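Local structure of ferric uptake regulation protein (Pseudomonas aeruginosa PAO1, 6H1C) at residues Asp88-Val93 with Leu128-Lys133; Val19-Met24 with Glu47-Ala52. The protein probably binds DNA as a metal-dependent transcriptional regulator that controls iron-uptake genes in response to cellular iron. The protein carries 2 engineered substitutions. All coordinates share one frame; numbering follows the deposited sequence.

In the fold
The two contacts lie on opposite sides of the chain's centre, their own centres about 31 Å apart and their nearest atoms about 16 Å apart. Contact 2 closes first along the chain: it joins helix 16-26 to the loop leading into helix 51-63, within the N-terminal helix-turn-helix part. Contact 1 follows, pairing strand 88-92 with the end of strand 119-132 in the mixed sheet of the C-terminal part. They share no helix or strand, which fits the family's division into DNA-binding and dimerisation parts. H89 of contact 1 shares a zinc ion with H32, which follows helix 16-26. V93 also packs on A52 of the third subunit, the copy of a contact 2 residue in that chain.

Contact 1 of 2, residues Asp88-Val93 with Leu128-Lys133; sequences DHMVCV and LYVRKK. With ZN (zinc ion), chain C; ZN (zinc ion), chain S.
L128 O accepts a hydrogen bond from V91 N at 2.8 Å and also has a CA-H...O contact with M90, whose CA is 3.0 Å away. With L128 N bonded to H89 O, L128 straddles M90 as a regular parallel pairing requires. V130 repeats the pattern around C92: V130 N reaches V91 O at 2.9 Å, and V93 N meets V130 O at 3.1 Å in a nearly straight bond (169°). M90, C92, L128 and V130 turn to one face of the sheet, V91 and Y129 to the other. There V93, just past its strand, sets CG1 anti to its carbonyl carbon (chi1 -60°), which brings this methyl to the edge of the Y129 ring, near its plane and 3.5 Å from Y129 CB. V91 CB packs obliquely on the same ring, 3.9 Å from Y129 CD2. The other methyl of V93, CG2, lies over one face of the R131 guanidinium. Two zinc ions hold the start of strand 88-92: H89 NE2 binds one at 2.1 Å, completed by H32, E80 and E100, while D88 OD2 binds the other together with E107 and two waters. The first site thus ties this sheet to the N-terminal part and to strand 78-81. Strand 98-100 pairs antiparallel with the other edge of strand 88-92, and beyond 128-132 an antiparallel strand of the second subunit continues the sheet, as in dimers of this family.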
loop_
_atom_site.group_PDB
_atom_site.type_symbol
_atom_site.label_atom_id
_atom_site.label_comp_id
_atom_site.label_asym_id
_atom_site.label_seq_id
_atom_site.Cartn_x
_atom_site.Cartn_y
_atom_site.Cartn_z
ATOM N N ASP B 88 -10.621 -11.952 12.154
ATOM C CA ASP B 88 -12.074 -11.887 11.981
ATOM C C ASP B 88 -12.556 -10.552 12.537
ATOM O O ASP B 88 -12.510 -10.336 13.750
ATOM C CB ASP B 88 -12.761 -13.065 12.684
ATOM C CG ASP B 88 -12.234 -14.429 12.206
ATOM O OD1 ASP B 88 -12.683 -14.926 11.144
ATOM O OD2 ASP B 88 -11.371 -15.014 12.899
ATOM N N HIS B 89 -13.001 -9.655 11.663
ATOM C CA HIS B 89 -13.302 -8.286 12.047
ATOM C C HIS B 89 -14.547 -7.827 11.319
ATOM O O HIS B 89 -14.754 -8.191 10.165
ATOM C CB HIS B 89 -12.146 -7.323 11.713
ATOM C CG HIS B 89 -10.927 -7.535 12.545
ATOM N ND1 HIS B 89 -9.960 -8.458 12.227
ATOM C CD2 HIS B 89 -10.527 -6.959 13.702
ATOM C CE1 HIS B 89 -9.009 -8.432 13.141
ATOM N NE2 HIS B 89 -9.332 -7.536 14.050
ATOM N N MET B 90 -15.383 -7.054 12.002
ATOM C CA MET B 90 -16.389 -6.220 11.367
ATOM C C MET B 90 -15.917 -4.775 11.447
ATOM O O MET B 90 -15.369 -4.354 12.469
ATOM C CB MET B 90 -17.763 -6.351 12.044
ATOM C CG MET B 90 -18.185 -7.754 12.393
ATOM S SD MET B 90 -19.934 -7.921 12.867
ATOM C CE MET B 90 -20.282 -6.337 13.587
ATOM N N VAL B 91 -16.124 -4.024 10.372
ATOM C CA VAL B 91 -15.721 -2.630 10.274
ATOM C C VAL B 91 -16.968 -1.799 10.005
ATOM O O VAL B 91 -17.689 -2.053 9.033
ATOM C CB VAL B 91 -14.679 -2.415 9.161
ATOM C CG1 VAL B 91 -14.209 -0.972 9.170
ATOM C CG2 VAL B 91 -13.492 -3.348 9.329
ATOM N N CYS B 92 -17.236 -0.820 10.860
ATOM C CA CYS B 92 -18.330 0.115 10.602
ATOM C C CYS B 92 -17.842 1.116 9.559
ATOM O O CYS B 92 -16.942 1.915 9.824
ATOM C CB CYS B 92 -18.790 0.820 11.880
ATOM S SG CYS B 92 -20.111 2.119 11.601
ATOM N N VAL B 93 -18.435 1.069 8.369
ATOM C CA VAL B 93 -17.917 1.835 7.239
ATOM C C VAL B 93 -18.209 3.320 7.329
ATOM O O VAL B 93 -17.686 4.087 6.511
ATOM C CB VAL B 93 -18.487 1.320 5.907
ATOM C CG1 VAL B 93 -18.117 -0.143 5.685
ATOM C CG2 VAL B 93 -19.981 1.506 5.890
ATOM N N LEU B 128 -15.891 -8.058 7.506
ATOM C CA LEU B 128 -17.307 -7.807 7.311
ATOM C C LEU B 128 -17.523 -6.316 7.457
ATOM O O LEU B 128 -17.442 -5.782 8.566
ATOM C CB LEU B 128 -18.133 -8.583 8.326
ATOM C CG LEU B 128 -17.879 -10.088 8.294
ATOM C CD1 LEU B 128 -18.791 -10.819 9.283
ATOM C CD2 LEU B 128 -18.113 -10.578 6.900
ATOM N N TYR B 129 -17.776 -5.638 6.348
ATOM C CA TYR B 129 -18.070 -4.215 6.394
ATOM C C TYR B 129 -19.556 -4.044 6.646
ATOM O O TYR B 129 -20.377 -4.655 5.965
ATOM C CB TYR B 129 -17.653 -3.512 5.101
ATOM C CG TYR B 129 -16.183 -3.650 4.825
ATOM C CD1 TYR B 129 -15.696 -4.739 4.129
ATOM C CD2 TYR B 129 -15.278 -2.718 5.298
ATOM C CE1 TYR B 129 -14.373 -4.875 3.885
ATOM C CE2 TYR B 129 -13.948 -2.859 5.072
ATOM C CZ TYR B 129 -13.497 -3.937 4.362
ATOM O OH TYR B 129 -12.165 -4.103 4.108
ATOM N N VAL B 130 -19.896 -3.209 7.620
ATOM C CA VAL B 130 -21.244 -3.182 8.153
ATOM C C VAL B 130 -21.702 -1.751 8.319
ATOM O O VAL B 130 -20.903 -0.817 8.383
ATOM C CB VAL B 130 -21.318 -3.907 9.493
ATOM C CG1 VAL B 130 -20.927 -5.322 9.302
ATOM C CG2 VAL B 130 -20.383 -3.229 10.482
ATOM N N ARG B 131 -23.013 -1.595 8.398
ATOM C CA ARG B 131 -23.641 -0.323 8.694
ATOM C C ARG B 131 -24.674 -0.551 9.783
ATOM O O ARG B 131 -25.357 -1.581 9.789
ATOM C CB ARG B 131 -24.290 0.272 7.453
ATOM C CG ARG B 131 -24.853 1.647 7.680
ATOM C CD ARG B 131 -24.463 2.580 6.561
ATOM N NE ARG B 131 -24.613 1.933 5.261
ATOM C CZ ARG B 131 -23.937 2.293 4.174
ATOM N NH1 ARG B 131 -23.064 3.296 4.241
ATOM N NH2 ARG B 131 -24.127 1.646 3.028
ATOM N N LYS B 132 -24.759 0.385 10.723
ATOM C CA LYS B 132 -25.760 0.294 11.785
ATOM C C LYS B 132 -27.130 0.590 11.177
ATOM O O LYS B 132 -27.405 1.725 10.783
ATOM C CB LYS B 132 -25.411 1.255 12.920
ATOM C CG LYS B 132 -26.267 1.118 14.170
ATOM C CD LYS B 132 -26.007 -0.183 14.921
ATOM C CE LYS B 132 -26.965 -0.330 16.123
ATOM N NZ LYS B 132 -26.873 -1.657 16.817
ATOM N N LYS B 133 -27.980 -0.443 11.075
ATOM C CA LYS B 133 -29.203 -0.344 10.275
ATOM C C LYS B 133 -30.097 0.799 10.744
ATOM O O LYS B 133 -30.761 1.450 9.927
ATOM C CB LYS B 133 -29.976 -1.663 10.324
HETATM ZN ZN ZN C . -10.777 -17.086 11.811
HETATM ZN ZN ZN S . -8.223 -7.163 15.760
HETATM O O HOH W 1 -10.486 -17.145 13.970
HETATM O O HOH W 2 -11.621 -16.631 10.109
#

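Contact 2 of 2, residues Val19-Met24 with Glu47-Ala52; sequences VKILQM and EDVGLA
K20 sends CG anti to its carbonyl carbon (chi1 -64°) and then runs fully extended, while E47 bends at chi2 (-84°); the two side chains thus meet obliquely, with OE1 of the glutamate lying against the lysine's hydrocarbon chain. The nearest approach is OE1 to K20 CD at 3.2 Å, followed by K20 CE at 3.3 Å. The ammonium itself passes farther on: K20 NZ stands 4.0 Å from E47 OE1, a long salt bridge, and 4.2 Å from D48 N. The carboxylate of D48, in a poorly ordered side chain, adds a second negative charge nearby without touching NZ. One helix residue on, the contact becomes apolar. I21 reaches forward through its terminal methyl, CD1, which meets V49 CG1 at 4.0 Å; V49 places that branch anti to its backbone N, and its other methyl, CG2, lies 4.3 Å from K20 CD. Charged and apolar portions of the contact therefore adjoin along K20. I21 also packs on L42, V57 and F61, and V49 on V54, within the three-helix core. Residues 47-50 belong to the extended loop between helices 35-44 and 51-63, with G50 at the N-cap of the latter, probably the DNA-recognition helix as in other Fur proteins. The chemistry suggests that V49 and I21 fix the loop against helix 16-26 by burial, whereas the K20-E47 salt bridge, long and at a partly exposed margin, is probably a weak, largely undirected attraction, with the lysine's methylenes packed against the glutamate.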
loop_
_atom_site.group_PDB
_atom_site.type_symbol
_atom_site.label_atom_id
_atom_site.label_comp_id
_atom_site.label_asym_id
_atom_site.label_seq_id
_atom_site.Cartn_x
_atom_site.Cartn_y
_atom_site.Cartn_z
ATOM N N VAL B 19 12.730 -4.994 21.827
ATOM C CA VAL B 19 12.090 -5.481 23.049
ATOM C C VAL B 19 11.129 -4.452 23.624
ATOM O O VAL B 19 10.104 -4.816 24.215
ATOM C CB VAL B 19 13.138 -5.895 24.092
ATOM C CG1 VAL B 19 12.450 -6.511 25.285
ATOM C CG2 VAL B 19 14.139 -6.875 23.485
ATOM N N LYS B 20 11.429 -3.163 23.475
ATOM C CA LYS B 20 10.536 -2.152 24.021
ATOM C C LYS B 20 9.215 -2.128 23.272
ATOM O O LYS B 20 8.146 -2.019 23.885
ATOM C CB LYS B 20 11.183 -0.777 23.960
ATOM C CG LYS B 20 12.421 -0.594 24.795
ATOM C CD LYS B 20 12.776 0.887 24.805
ATOM C CE LYS B 20 14.078 1.175 25.530
ATOM N NZ LYS B 20 14.618 2.501 25.104
ATOM N N ILE B 21 9.270 -2.220 21.942
ATOM C CA ILE B 21 8.053 -2.143 21.146
ATOM C C ILE B 21 7.192 -3.378 21.357
ATOM O O ILE B 21 5.958 -3.290 21.398
ATOM C CB ILE B 21 8.404 -1.946 19.665
ATOM C CG1 ILE B 21 8.725 -0.469 19.399
ATOM C CG2 ILE B 21 7.252 -2.412 18.812
ATOM C CD1 ILE B 21 9.799 -0.228 18.358
ATOM N N LEU B 22 7.825 -4.547 21.487
ATOM C CA LEU B 22 7.075 -5.784 21.684
ATOM C C LEU B 22 6.418 -5.807 23.053
ATOM O O LEU B 22 5.288 -6.294 23.198
ATOM C CB LEU B 22 7.995 -6.985 21.509
ATOM C CG LEU B 22 7.357 -8.370 21.571
ATOM C CD1 LEU B 22 6.243 -8.479 20.554
ATOM C CD2 LEU B 22 8.418 -9.427 21.313
ATOM N N GLN B 23 7.110 -5.277 24.065
ATOM C CA GLN B 23 6.491 -5.116 25.376
ATOM C C GLN B 23 5.308 -4.160 25.309
ATOM O O GLN B 23 4.317 -4.334 26.027
ATOM C CB GLN B 23 7.514 -4.614 26.393
ATOM C CG GLN B 23 8.718 -5.514 26.565
ATOM C CD GLN B 23 9.383 -5.322 27.912
ATOM O OE1 GLN B 23 10.479 -4.763 28.007
ATOM N NE2 GLN B 23 8.714 -5.779 28.971
ATOM N N MET B 24 5.399 -3.133 24.460
ATOM C CA MET B 24 4.298 -2.182 24.351
ATOM C C MET B 24 3.049 -2.853 23.799
ATOM O O MET B 24 1.942 -2.657 24.315
ATOM C CB MET B 24 4.708 -1.004 23.471
ATOM C CG MET B 24 3.585 -0.012 23.216
ATOM S SD MET B 24 2.997 0.804 24.722
ATOM C CE MET B 24 4.508 1.560 25.326
ATOM N N GLU B 47 10.045 6.059 27.025
ATOM C CA GLU B 47 11.008 5.316 26.230
ATOM C C GLU B 47 11.307 6.135 24.985
ATOM O O GLU B 47 10.419 6.788 24.427
ATOM C CB GLU B 47 10.474 3.935 25.852
ATOM C CG GLU B 47 9.684 3.255 26.977
ATOM C CD GLU B 47 10.570 2.525 27.985
ATOM O OE1 GLU B 47 11.562 1.902 27.548
ATOM O OE2 GLU B 47 10.280 2.577 29.207
ATOM N N ASP B 48 12.556 6.116 24.561
ATOM C CA ASP B 48 13.026 7.006 23.509
ATOM C C ASP B 48 13.208 6.173 22.231
ATOM O O ASP B 48 14.258 5.567 22.008
ATOM C CB ASP B 48 14.332 7.723 23.961
ATOM C CG ASP B 48 14.215 8.378 25.373
ATOM O OD1 ASP B 48 13.238 9.128 25.638
ATOM O OD2 ASP B 48 15.114 8.140 26.222
ATOM N N VAL B 49 12.167 6.146 21.390
ATOM C CA VAL B 49 12.188 5.422 20.119
ATOM C C VAL B 49 11.540 6.301 19.051
ATOM O O VAL B 49 10.368 6.673 19.175
ATOM C CB VAL B 49 11.470 4.064 20.209
ATOM C CG1 VAL B 49 11.529 3.328 18.890
ATOM C CG2 VAL B 49 12.094 3.225 21.280
ATOM N N GLY B 50 12.297 6.618 18.003
ATOM C CA GLY B 50 11.776 7.466 16.941
ATOM C C GLY B 50 10.704 6.785 16.108
ATOM O O GLY B 50 10.646 5.559 15.980
ATOM N N LEU B 51 9.831 7.613 15.533
ATOM C CA LEU B 51 8.752 7.113 14.689
ATOM C C LEU B 51 9.281 6.202 13.580
ATOM O O LEU B 51 8.706 5.139 13.302
ATOM C CB LEU B 51 7.996 8.301 14.106
ATOM C CG LEU B 51 6.722 8.047 13.327
ATOM C CD1 LEU B 51 5.816 7.146 14.125
ATOM C CD2 LEU B 51 6.045 9.367 13.058
ATOM N N ALA B 52 10.391 6.587 12.947
ATOM C CA ALA B 52 10.943 5.750 11.888
ATOM C C ALA B 52 11.317 4.372 12.420
ATOM O O ALA B 52 11.045 3.350 11.775
ATOM C CB ALA B 52 12.153 6.428 11.247
#